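Local coordinates for venom allergen-like (VAL) 4 protein (Schistosoma mansoni, PDB 4P27) that binds lipids as a secreted SCP/TAPS (CAP) protein of the venom allergen-like family, although it lacks the prototypical CAP sequence motifs, at residues A[13-18]-A[113-118]; A[69-74]-A[139-144]; A[82-87]-A[132-137]; A[98-103]-A[148-153]. All blocks are in the same frame, centred on the assembly; numbering follows the deposited sequence.

Interaction 1. Residues A[13-18]-A[113-118]; sequences NFHKKV and KQMVWN. With NAG (2-acetamido-2-deoxy-beta-D-glucopyranose), chain B.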
# COMPACT_ATOMS: atom_id res chain seq x y z
N ASN A 13 -10.75 -1.66 -2.06
CA ASN A 13 -11.60 -0.95 -1.07
C ASN A 13 -10.92 -0.77 0.28
O ASN A 13 -11.20 0.17 1.02
CB ASN A 13 -12.91 -1.73 -0.81
CG ASN A 13 -13.89 -1.73 -2.01
OD1 ASN A 13 -14.69 -2.66 -2.12
ND2 ASN A 13 -13.79 -0.77 -2.91
N PHE A 14 -10.14 -1.75 0.69
CA PHE A 14 -9.44 -1.62 1.97
C PHE A 14 -8.48 -0.39 1.87
O PHE A 14 -8.40 0.41 2.79
CB PHE A 14 -8.62 -2.92 2.23
CG PHE A 14 -8.02 -2.95 3.61
CD1 PHE A 14 -6.79 -2.30 3.88
CD2 PHE A 14 -8.64 -3.61 4.65
CE1 PHE A 14 -6.27 -2.29 5.15
CE2 PHE A 14 -8.09 -3.65 5.95
CZ PHE A 14 -6.91 -2.98 6.20
N HIS A 15 -7.79 -0.24 0.73
CA HIS A 15 -6.91 0.95 0.57
C HIS A 15 -7.69 2.27 0.54
O HIS A 15 -7.33 3.23 1.23
CB HIS A 15 -6.11 0.86 -0.74
CG HIS A 15 -4.93 -0.03 -0.65
ND1 HIS A 15 -5.02 -1.40 -0.78
CD2 HIS A 15 -3.59 0.25 -0.55
CE1 HIS A 15 -3.81 -1.93 -0.70
NE2 HIS A 15 -2.92 -0.95 -0.60
N LYS A 16 -8.83 2.31 -0.16
CA LYS A 16 -9.72 3.48 -0.09
C LYS A 16 -10.14 3.80 1.32
O LYS A 16 -10.11 4.95 1.71
CB LYS A 16 -10.95 3.32 -1.02
CG LYS A 16 -10.47 3.33 -2.44
CD LYS A 16 -11.55 3.70 -3.44
CE LYS A 16 -12.35 2.47 -3.80
NZ LYS A 16 -13.26 2.89 -4.93
N LYS A 17 -10.51 2.79 2.09
CA LYS A 17 -10.98 3.00 3.43
C LYS A 17 -9.84 3.52 4.37
O LYS A 17 -10.08 4.39 5.18
CB LYS A 17 -11.44 1.68 4.06
CG LYS A 17 -12.31 1.95 5.29
CD LYS A 17 -11.96 1.05 6.42
CE LYS A 17 -12.71 1.47 7.69
NZ LYS A 17 -11.90 0.97 8.84
N VAL A 18 -8.65 2.89 4.33
CA VAL A 18 -7.47 3.40 5.09
C VAL A 18 -7.21 4.91 4.83
O VAL A 18 -7.03 5.72 5.72
CB VAL A 18 -6.23 2.59 4.74
CG1 VAL A 18 -4.91 3.20 5.27
CG2 VAL A 18 -6.43 1.21 5.32
N LYS A 113 3.17 3.31 5.29
CA LYS A 113 3.47 4.58 4.66
C LYS A 113 3.09 4.65 3.18
O LYS A 113 2.59 5.67 2.72
CB LYS A 113 4.97 5.00 4.82
CG LYS A 113 5.42 5.30 6.26
CD LYS A 113 6.93 5.65 6.29
CE LYS A 113 7.18 7.06 5.76
NZ LYS A 113 8.65 7.42 5.95
N GLN A 114 3.34 3.58 2.44
CA GLN A 114 2.96 3.51 1.06
C GLN A 114 1.42 3.57 0.93
O GLN A 114 0.92 4.19 -0.02
CB GLN A 114 3.47 2.21 0.43
CG GLN A 114 3.04 2.08 -1.03
CD GLN A 114 3.67 3.22 -1.92
OE1 GLN A 114 4.80 3.07 -2.38
NE2 GLN A 114 2.92 4.27 -2.22
N MET A 115 0.68 2.90 1.84
CA MET A 115 -0.81 2.93 1.73
C MET A 115 -1.37 4.32 1.94
O MET A 115 -2.34 4.65 1.35
CB MET A 115 -1.48 2.00 2.77
CG MET A 115 -1.26 0.48 2.43
SD MET A 115 -2.07 -0.55 3.71
CE MET A 115 -3.72 -0.31 3.26
N VAL A 116 -0.73 5.16 2.77
CA VAL A 116 -1.27 6.51 3.00
C VAL A 116 -0.46 7.61 2.28
O VAL A 116 -0.59 8.77 2.59
CB VAL A 116 -1.39 6.86 4.51
CG1 VAL A 116 -2.47 5.98 5.20
CG2 VAL A 116 -0.04 6.83 5.26
N TRP A 117 0.24 7.21 1.23
CA TRP A 117 1.16 8.10 0.53
C TRP A 117 0.35 9.07 -0.25
O TRP A 117 -0.49 8.69 -1.11
CB TRP A 117 2.17 7.33 -0.35
CG TRP A 117 3.28 8.28 -0.72
CD1 TRP A 117 3.42 9.00 -1.90
CD2 TRP A 117 4.39 8.63 0.11
NE1 TRP A 117 4.58 9.81 -1.83
CE2 TRP A 117 5.18 9.60 -0.61
CE3 TRP A 117 4.79 8.24 1.41
CZ2 TRP A 117 6.36 10.17 -0.06
CZ3 TRP A 117 6.00 8.79 1.93
CH2 TRP A 117 6.73 9.74 1.18
N ASN A 118 0.52 10.34 0.05
CA ASN A 118 -0.42 11.34 -0.53
C ASN A 118 -0.34 11.55 -2.06
O ASN A 118 -1.37 11.80 -2.69
CB ASN A 118 -0.30 12.69 0.20
CG ASN A 118 1.00 13.41 -0.15
OD1 ASN A 118 2.04 12.78 -0.50
ND2 ASN A 118 0.97 14.72 0.02
C1 NAG B . 1.90 15.68 -0.32
C2 NAG B . 1.40 16.99 -0.95
C3 NAG B . 2.47 18.03 -1.08
C4 NAG B . 3.14 18.17 0.26
C5 NAG B . 3.75 16.85 0.64
C6 NAG B . 4.57 17.04 1.89
C7 NAG B . -0.36 16.41 -2.43
C8 NAG B . -0.78 16.12 -3.82
N2 NAG B . 0.86 16.81 -2.26
O3 NAG B . 1.88 19.25 -1.50
O4 NAG B . 4.13 19.15 0.17
O5 NAG B . 2.72 15.89 0.80
O6 NAG B . 5.08 15.82 2.37
O7 NAG B . -1.13 16.24 -1.53
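The methyl CE of M115 sits over one face of the H15 imidazole and, at the same time, in the plane of the F14 ring at its edge, so one thioether tip serves two aromatic groups set differently around it. This is helix-to-helix packing in the core of a CAP domain, an alpha-beta-alpha sandwich fold, between helix 6-22 and the last turn of helix 110-115. CE lies 4.0 Å from the centroid of the H15 ring and 14° off its normal, a CH-pi contact; the sulfur SD approaches the same ring obliquely. Toward F14, CE is 3.7 Å from CD1. A bend at chi3 (73°) of an otherwise extended M115 chain turns the methyl in among H15, F14 and V18, whose CG2 also meets CE at 3.7 Å. Farther back along the side chain, M115 CG touches NE2 of H15 at 3.7 Å. The imidazole is held from both nitrogens: ND1 bonds to I11 O and NE2 to the hydroxyl of Y140, which fixes the rotation of the face offered to M115. Just beyond the helix end, V116 crosses V18 at about a right angle. Two residues on, N118 carries the N-linked sugar through a covalent bond from ND2 to C1 of the NAG. Between the two valines the touching atoms are V18 CG1 and V116 CG1, 3.7 Å apart.

Interaction 2. Residues A[69-74]-A[139-144]; sequences GDFESI and NYAPGD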
# COMPACT_ATOMS: atom_id res chain seq x y z
N GLY A 69 5.21 -0.06 -17.82
CA GLY A 69 4.80 0.98 -18.81
C GLY A 69 5.69 2.15 -18.73
O GLY A 69 6.90 1.95 -18.66
N ASP A 70 5.10 3.35 -18.65
CA ASP A 70 5.82 4.63 -18.57
C ASP A 70 5.97 5.18 -17.20
O ASP A 70 6.51 6.31 -17.04
CB ASP A 70 5.09 5.76 -19.40
CG ASP A 70 4.93 5.32 -20.85
OD1 ASP A 70 5.89 4.67 -21.40
OD2 ASP A 70 3.83 5.50 -21.38
N PHE A 71 5.52 4.44 -16.18
CA PHE A 71 5.57 5.07 -14.83
C PHE A 71 7.01 5.40 -14.49
O PHE A 71 7.86 4.53 -14.52
CB PHE A 71 4.95 4.10 -13.81
CG PHE A 71 3.45 3.92 -14.00
CD1 PHE A 71 2.58 4.99 -13.79
CD2 PHE A 71 2.93 2.70 -14.43
CE1 PHE A 71 1.21 4.84 -13.97
CE2 PHE A 71 1.56 2.54 -14.59
CZ PHE A 71 0.71 3.61 -14.39
N GLU A 72 7.27 6.61 -14.04
CA GLU A 72 8.59 6.97 -13.55
C GLU A 72 9.01 6.33 -12.28
O GLU A 72 10.22 6.26 -11.99
CB GLU A 72 8.61 8.46 -13.21
CG GLU A 72 8.23 9.31 -14.38
CD GLU A 72 9.46 9.74 -15.13
OE1 GLU A 72 10.58 9.49 -14.60
OE2 GLU A 72 9.31 10.33 -16.21
N SER A 73 8.05 6.11 -11.38
CA SER A 73 8.42 5.50 -10.13
C SER A 73 7.32 4.56 -9.70
O SER A 73 6.15 4.87 -9.89
CB SER A 73 8.81 6.58 -9.10
OG SER A 73 7.77 6.89 -8.26
N ILE A 74 7.69 3.40 -9.16
CA ILE A 74 6.73 2.38 -8.77
C ILE A 74 7.06 2.07 -7.30
O ILE A 74 8.22 1.84 -6.99
CB ILE A 74 6.90 1.09 -9.64
CG1 ILE A 74 6.41 1.33 -11.10
CG2 ILE A 74 6.17 -0.11 -9.00
CD1 ILE A 74 4.88 1.57 -11.21
N ASN A 139 1.25 -2.89 -6.44
CA ASN A 139 2.06 -1.86 -7.09
C ASN A 139 1.34 -0.55 -7.00
O ASN A 139 0.10 -0.50 -7.08
CB ASN A 139 2.41 -2.15 -8.54
CG ASN A 139 3.34 -3.32 -8.67
OD1 ASN A 139 4.21 -3.47 -7.84
ND2 ASN A 139 3.13 -4.20 -9.70
N TYR A 140 2.14 0.50 -6.79
CA TYR A 140 1.61 1.85 -6.57
C TYR A 140 2.45 2.83 -7.50
O TYR A 140 3.64 2.67 -7.64
CB TYR A 140 1.85 2.28 -5.15
CG TYR A 140 1.26 1.34 -4.11
CD1 TYR A 140 1.99 0.20 -3.65
CD2 TYR A 140 -0.05 1.58 -3.58
CE1 TYR A 140 1.45 -0.66 -2.69
CE2 TYR A 140 -0.59 0.70 -2.58
CZ TYR A 140 0.15 -0.42 -2.19
OH TYR A 140 -0.34 -1.29 -1.24
N ALA A 141 1.79 3.83 -8.08
CA ALA A 141 2.44 4.86 -8.95
C ALA A 141 1.88 6.24 -8.55
O ALA A 141 0.69 6.42 -8.56
CB ALA A 141 2.09 4.59 -10.41
N PRO A 142 2.75 7.22 -8.24
CA PRO A 142 4.23 7.05 -8.10
C PRO A 142 4.45 6.27 -6.83
O PRO A 142 3.52 6.13 -6.02
CB PRO A 142 4.80 8.51 -7.91
CG PRO A 142 3.63 9.40 -7.96
CD PRO A 142 2.32 8.63 -8.26
N GLY A 143 5.66 5.78 -6.61
CA GLY A 143 5.94 5.15 -5.31
C GLY A 143 6.26 6.19 -4.24
O GLY A 143 6.19 7.37 -4.49
N ASP A 144 6.51 5.74 -3.05
CA ASP A 144 6.80 6.62 -1.97
C ASP A 144 8.30 6.94 -1.85
O ASP A 144 9.11 6.47 -2.62
CB ASP A 144 6.17 6.07 -0.68
CG ASP A 144 6.77 4.83 -0.18
OD1 ASP A 144 7.75 4.31 -0.73
OD2 ASP A 144 6.19 4.35 0.85
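I74 meets strand 133-141 with its backbone and with the branches of its side chain. Its CA-H is directed at Y140 O, with CA and that oxygen 3.3 Å apart. CB lies near the same carbonyl. Of the two branches, CG2 stands anti to the backbone N and reaches OD1 of N139 at 4.1 Å, while the CG1 branch folds so that its tip CD1 comes to 4.2 Å from CB of A141. The amide of N139 has stronger partners elsewhere: its OD1 accepts from Q76 and its ND2 donates to L45 O.

A141 is met a second time by F71. The methyl CB lies over one face of the phenyl ring, 3.9 Å from its centroid and 29° off the normal, a CH-pi contact displaced toward CD1. Thus a single alanine methyl receives both the aromatic face of F71 and the aliphatic end of I74, while F71 also reaches L45 of helix 43-54.

At the end of the strand the polar contact is made by S73. Its OG accepts the backbone N-H of G143 at 2.9 Å (N-H...O 150°), and P142 CB lies against the same oxygen at 3.4 Å. P142 follows a cis peptide bond, and its CA-H is directed at S73 O. Backbone bonding between Y140 and G75 continues the pairing as strand 75-81 begins. Loop 69-74 is thereby laid along the end of 133-141, an inner strand of the central sheet, just before 75-81 pairs with it antiparallel in the alpha-beta-alpha sandwich of CAP proteins.

Interaction 3. Residues A[82-87]-A[132-137]; sequences PTIEGA and KNYLIV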
# COMPACT_ATOMS: atom_id res chain seq x y z
N PRO A 82 -2.04 -16.09 4.85
CA PRO A 82 -3.02 -17.16 4.52
C PRO A 82 -4.30 -16.53 3.92
O PRO A 82 -4.94 -17.13 3.07
CB PRO A 82 -3.24 -17.88 5.87
CG PRO A 82 -2.91 -16.85 6.91
CD PRO A 82 -1.82 -15.96 6.31
N THR A 83 -4.60 -15.28 4.27
CA THR A 83 -5.76 -14.59 3.75
C THR A 83 -5.38 -13.15 3.28
O THR A 83 -4.43 -12.53 3.77
CB THR A 83 -6.89 -14.53 4.79
OG1 THR A 83 -6.50 -13.63 5.81
CG2 THR A 83 -7.16 -15.98 5.55
N ILE A 84 -6.14 -12.65 2.31
CA ILE A 84 -6.04 -11.27 1.86
C ILE A 84 -6.34 -10.22 2.93
O ILE A 84 -5.55 -9.31 3.16
CB ILE A 84 -6.86 -11.20 0.61
CG1 ILE A 84 -6.17 -12.10 -0.43
CG2 ILE A 84 -7.15 -9.77 0.18
CD1 ILE A 84 -6.41 -11.57 -1.80
N GLU A 85 -7.40 -10.42 3.68
CA GLU A 85 -7.69 -9.46 4.74
C GLU A 85 -6.65 -9.46 5.83
O GLU A 85 -6.40 -8.43 6.46
CB GLU A 85 -9.12 -9.66 5.36
CG GLU A 85 -10.31 -9.47 4.37
CD GLU A 85 -10.49 -8.05 3.78
OE1 GLU A 85 -10.43 -7.04 4.51
OE2 GLU A 85 -10.74 -7.92 2.56
N GLY A 86 -6.06 -10.63 6.11
CA GLY A 86 -5.03 -10.63 7.10
C GLY A 86 -3.84 -9.81 6.60
O GLY A 86 -3.25 -9.05 7.36
N ALA A 87 -3.46 -10.04 5.34
CA ALA A 87 -2.38 -9.29 4.72
C ALA A 87 -2.65 -7.75 4.85
O ALA A 87 -1.78 -7.01 5.35
CB ALA A 87 -2.26 -9.69 3.28
N LYS A 132 -0.10 -23.08 1.05
CA LYS A 132 -0.94 -22.74 2.13
C LYS A 132 -1.31 -21.23 2.00
O LYS A 132 -2.48 -20.86 2.17
CB LYS A 132 -0.16 -23.01 3.42
CG LYS A 132 -0.93 -22.69 4.69
CD LYS A 132 -0.18 -23.15 5.94
CE LYS A 132 0.35 -21.99 6.80
NZ LYS A 132 -0.42 -20.70 6.65
N ASN A 133 -0.33 -20.38 1.65
CA ASN A 133 -0.48 -18.91 1.60
C ASN A 133 -0.62 -18.28 0.20
O ASN A 133 -0.30 -18.93 -0.85
CB ASN A 133 0.70 -18.31 2.37
CG ASN A 133 0.59 -18.60 3.87
OD1 ASN A 133 -0.42 -19.10 4.33
ND2 ASN A 133 1.59 -18.24 4.60
N TYR A 134 -1.06 -17.02 0.20
CA TYR A 134 -1.02 -16.15 -0.98
C TYR A 134 0.33 -15.45 -0.90
O TYR A 134 0.78 -15.12 0.18
CB TYR A 134 -2.14 -15.12 -0.83
CG TYR A 134 -3.52 -15.68 -1.12
CD1 TYR A 134 -3.88 -16.02 -2.42
CD2 TYR A 134 -4.44 -15.89 -0.09
CE1 TYR A 134 -5.13 -16.53 -2.69
CE2 TYR A 134 -5.71 -16.37 -0.36
CZ TYR A 134 -6.03 -16.72 -1.63
OH TYR A 134 -7.26 -17.22 -1.92
N LEU A 135 0.98 -15.28 -2.04
CA LEU A 135 1.84 -14.15 -2.32
C LEU A 135 0.95 -13.01 -2.90
O LEU A 135 0.35 -13.17 -3.94
CB LEU A 135 2.90 -14.58 -3.33
CG LEU A 135 3.92 -13.44 -3.62
CD1 LEU A 135 4.53 -12.83 -2.35
CD2 LEU A 135 5.04 -14.06 -4.37
N ILE A 136 0.79 -11.93 -2.13
CA ILE A 136 0.10 -10.71 -2.59
C ILE A 136 1.12 -9.57 -2.92
O ILE A 136 2.03 -9.31 -2.10
CB ILE A 136 -0.81 -10.24 -1.50
CG1 ILE A 136 -1.74 -11.40 -1.11
CG2 ILE A 136 -1.56 -8.96 -1.93
CD1 ILE A 136 -2.26 -11.25 0.30
N VAL A 137 1.01 -8.99 -4.14
CA VAL A 137 1.87 -7.92 -4.65
C VAL A 137 0.91 -6.77 -4.93
O VAL A 137 -0.03 -6.99 -5.68
CB VAL A 137 2.55 -8.32 -5.94
CG1 VAL A 137 3.47 -7.20 -6.51
CG2 VAL A 137 3.36 -9.63 -5.71
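With CG1 of both I84 and I136 anti to its own carbonyl carbon (chi1 -65° and -55°), the CG1 branches of the two isoleucines cross obliquely, I136 CD1 meeting I84 CG1 at 4.1 Å. The meeting is part of the helix-on-sheet layer of the CAP alpha-beta-alpha sandwich: the start of helix 84-93 lies against strand 133-141. The same CG1 of I84 stands over one face of the Y134 ring, toward its rim, and the two side chains cross at about a right angle. Y134 also touches the turn before the helix, its CD2 lying 3.4 Å from P82 O. T83 is the N-cap: its OG1 accepts from G86 N at 3.0 Å, a capping bond that closes the first turn, from which I84 and A87 reach the strand. At the outer end, P82 lies alongside N133, pointing the same way, with its CA 3.2 Å from OD1. That oxygen is gripped by K132, whose NZ donates to it at 2.8 Å, tilted 23° from the carbonyl plane. On the same face of the sheet, Y127 of the adjacent strand 122-130 touches both I84 and I136. Between two buried residues, the methyl CB of A87 presses tightly on I136 CD1 at 3.4 Å.

Interaction 4. Residues A[98-103]-A[148-153]; sequences YNFEKN and RPYEAK. With NAG (2-acetamido-2-deoxy-beta-D-glucopyranose), chain B.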
# COMPACT_ATOMS: atom_id res chain seq x y z
N TYR A 98 5.00 3.78 13.60
CA TYR A 98 5.43 4.98 12.84
C TYR A 98 5.27 6.24 13.66
O TYR A 98 4.27 6.42 14.25
CB TYR A 98 4.66 5.10 11.51
CG TYR A 98 5.11 6.28 10.72
CD1 TYR A 98 6.46 6.40 10.28
CD2 TYR A 98 4.24 7.30 10.42
CE1 TYR A 98 6.88 7.46 9.54
CE2 TYR A 98 4.66 8.39 9.66
CZ TYR A 98 5.98 8.45 9.24
OH TYR A 98 6.41 9.54 8.55
N ASN A 99 6.30 7.08 13.75
CA ASN A 99 6.19 8.40 14.32
C ASN A 99 6.27 9.44 13.28
O ASN A 99 7.35 9.77 12.80
CB ASN A 99 7.32 8.67 15.36
CG ASN A 99 7.25 10.08 16.03
OD1 ASN A 99 6.70 11.03 15.52
ND2 ASN A 99 7.95 10.22 17.11
N PHE A 100 5.13 10.09 13.03
CA PHE A 100 5.06 11.07 11.98
C PHE A 100 5.95 12.30 12.29
O PHE A 100 6.66 12.86 11.40
CB PHE A 100 3.57 11.42 11.85
CG PHE A 100 3.26 12.38 10.76
CD1 PHE A 100 3.55 13.75 10.90
CD2 PHE A 100 2.68 11.92 9.57
CE1 PHE A 100 3.27 14.64 9.88
CE2 PHE A 100 2.45 12.82 8.54
CZ PHE A 100 2.70 14.17 8.71
N GLU A 101 5.86 12.80 13.52
CA GLU A 101 6.63 14.08 13.90
C GLU A 101 8.13 13.95 13.60
O GLU A 101 8.73 14.75 12.83
CB GLU A 101 6.49 14.31 15.38
CG GLU A 101 5.17 14.83 15.77
CD GLU A 101 5.18 15.41 17.19
OE1 GLU A 101 6.09 16.20 17.51
OE2 GLU A 101 4.30 15.06 18.00
N LYS A 102 8.67 12.82 14.04
CA LYS A 102 10.09 12.53 13.73
C LYS A 102 10.31 11.80 12.45
O LYS A 102 11.44 11.65 12.05
CB LYS A 102 10.78 11.81 14.86
CG LYS A 102 10.46 12.49 16.18
CD LYS A 102 11.66 13.01 16.92
CE LYS A 102 11.61 12.40 18.31
NZ LYS A 102 12.53 13.15 19.19
N ASN A 103 9.23 11.41 11.77
CA ASN A 103 9.39 10.60 10.62
C ASN A 103 10.26 9.39 10.97
O ASN A 103 11.22 9.13 10.29
CB ASN A 103 10.01 11.35 9.43
CG ASN A 103 9.92 10.53 8.15
OD1 ASN A 103 9.01 9.73 8.00
ND2 ASN A 103 10.78 10.79 7.21
N ARG A 148 7.76 11.94 4.97
CA ARG A 148 6.46 11.73 5.62
C ARG A 148 5.44 11.49 4.51
O ARG A 148 5.53 12.05 3.38
CB ARG A 148 6.12 12.94 6.53
CG ARG A 148 7.02 13.04 7.78
CD ARG A 148 6.84 14.43 8.41
NE ARG A 148 7.66 14.54 9.62
CZ ARG A 148 8.94 14.96 9.53
NH1 ARG A 148 9.43 15.32 8.37
NH2 ARG A 148 9.69 15.02 10.56
N PRO A 149 4.41 10.70 4.80
CA PRO A 149 3.45 10.35 3.71
C PRO A 149 2.53 11.44 3.19
O PRO A 149 2.00 11.31 2.07
CB PRO A 149 2.64 9.21 4.30
CG PRO A 149 2.76 9.39 5.82
CD PRO A 149 4.14 9.96 6.06
N TYR A 150 2.30 12.48 4.00
CA TYR A 150 1.31 13.51 3.72
C TYR A 150 1.50 14.80 4.60
O TYR A 150 2.25 14.80 5.59
CB TYR A 150 -0.13 12.98 3.88
CG TYR A 150 -0.43 12.36 5.27
CD1 TYR A 150 -0.69 13.15 6.38
CD2 TYR A 150 -0.45 10.96 5.43
CE1 TYR A 150 -0.93 12.58 7.66
CE2 TYR A 150 -0.72 10.37 6.66
CZ TYR A 150 -0.97 11.19 7.78
OH TYR A 150 -1.14 10.58 9.02
N GLU A 151 0.74 15.83 4.31
CA GLU A 151 0.75 17.02 5.20
C GLU A 151 -0.33 16.84 6.26
O GLU A 151 -1.46 16.50 5.91
CB GLU A 151 0.26 18.18 4.43
CG GLU A 151 1.22 18.84 3.48
CD GLU A 151 0.52 20.09 2.92
OE1 GLU A 151 -0.44 20.58 3.57
OE2 GLU A 151 0.91 20.55 1.84
N ALA A 152 0.01 17.10 7.51
CA ALA A 152 -0.99 17.03 8.60
C ALA A 152 -2.02 18.20 8.54
O ALA A 152 -1.78 19.22 7.91
CB ALA A 152 -0.26 17.06 9.94
N LYS A 153 -3.17 18.03 9.17
CA LYS A 153 -4.13 19.13 9.36
C LYS A 153 -4.58 18.94 10.81
O LYS A 153 -4.21 17.93 11.47
CB LYS A 153 -5.32 19.07 8.38
CG LYS A 153 -6.30 17.94 8.79
CD LYS A 153 -7.56 17.88 7.91
CE LYS A 153 -8.39 16.66 8.33
NZ LYS A 153 -9.47 16.44 7.31
C1 NAG B . 1.90 15.68 -0.32
C2 NAG B . 1.40 16.99 -0.95
C3 NAG B . 2.47 18.03 -1.08
C4 NAG B . 3.14 18.17 0.26
C5 NAG B . 3.75 16.85 0.64
C6 NAG B . 4.57 17.04 1.89
C7 NAG B . -0.36 16.41 -2.43
C8 NAG B . -0.78 16.12 -3.82
N2 NAG B . 0.86 16.81 -2.26
O3 NAG B . 1.88 19.25 -1.50
O4 NAG B . 4.13 19.15 0.17
O5 NAG B . 2.72 15.89 0.80
O6 NAG B . 5.08 15.82 2.37
O7 NAG B . -1.13 16.24 -1.53
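The chain leaves strand 98-99 through a tight turn at F100-K102 and reaches N103 with a positive phi (52°); the carbonyls of F100 and E101 within the turn face R148 of the irregular segment 148-153. The turn belongs to the two-stranded hairpin 98-99/104-105 of this CAP domain, and N99 closes it as an Asx motif, OD1 accepting from K102 N. R148 runs extended from CG to NE and brings its guanidinium across the turn. NE donates to F100 O at 2.6 Å, nearly in line with the carbonyl bond, though the N-H is bent to 139° and the oxygen is tilted from the guanidinium plane; NH2 donates to E101 O, modelled at a doubtfully short 2.5 Å. N103 CB lies over the centre of one guanidinium face, so the flat group meets two carbonyls near its edge and is covered on one side by a methylene.

The F100 ring receives R148 CD over one face, 4.2 Å from the centroid. Its CE2 in turn lies over a face of the Y150 ring, 3.5 Å from CE1; the planes meet obliquely at 35°, centroids 5.1 Å apart. At its edge, CZ of F100 faces Y150 O in the ring plane. Y150 is fixed at the far end by a bond from its hydroxyl to P31 O. Within segment 98-103, Y98 OH donates to OD1 of N103, which K113 also reaches. The glycan is close: E151 OE2 lies 3.6 Å from C4 of the NAG. The Y98 hydroxyl completes the packing, its OH 3.4 Å from P149 CD.

From the N terminus, interaction 1 closes the longest of the loops, joining helix 6-22 to helix 110-115. Interaction 2 joins 69-74 to the end of strand 133-141, and interaction 3, nested inside that loop, packs the start of helix 84-93 on the same strand nearer its beginning. Interaction 4 ties the strand-and-turn 98-103 to 148-153 and crosses each of the other three, while interaction 1 crosses 2 and 3 as well. Interaction 1 is the hub: Q114 reaches D144 of interaction 2, F14 touches E85 of interaction 3, and N118 N bonds to P149 O of interaction 4. Interactions 3 and 4 lie on opposite sides of the chain's centre.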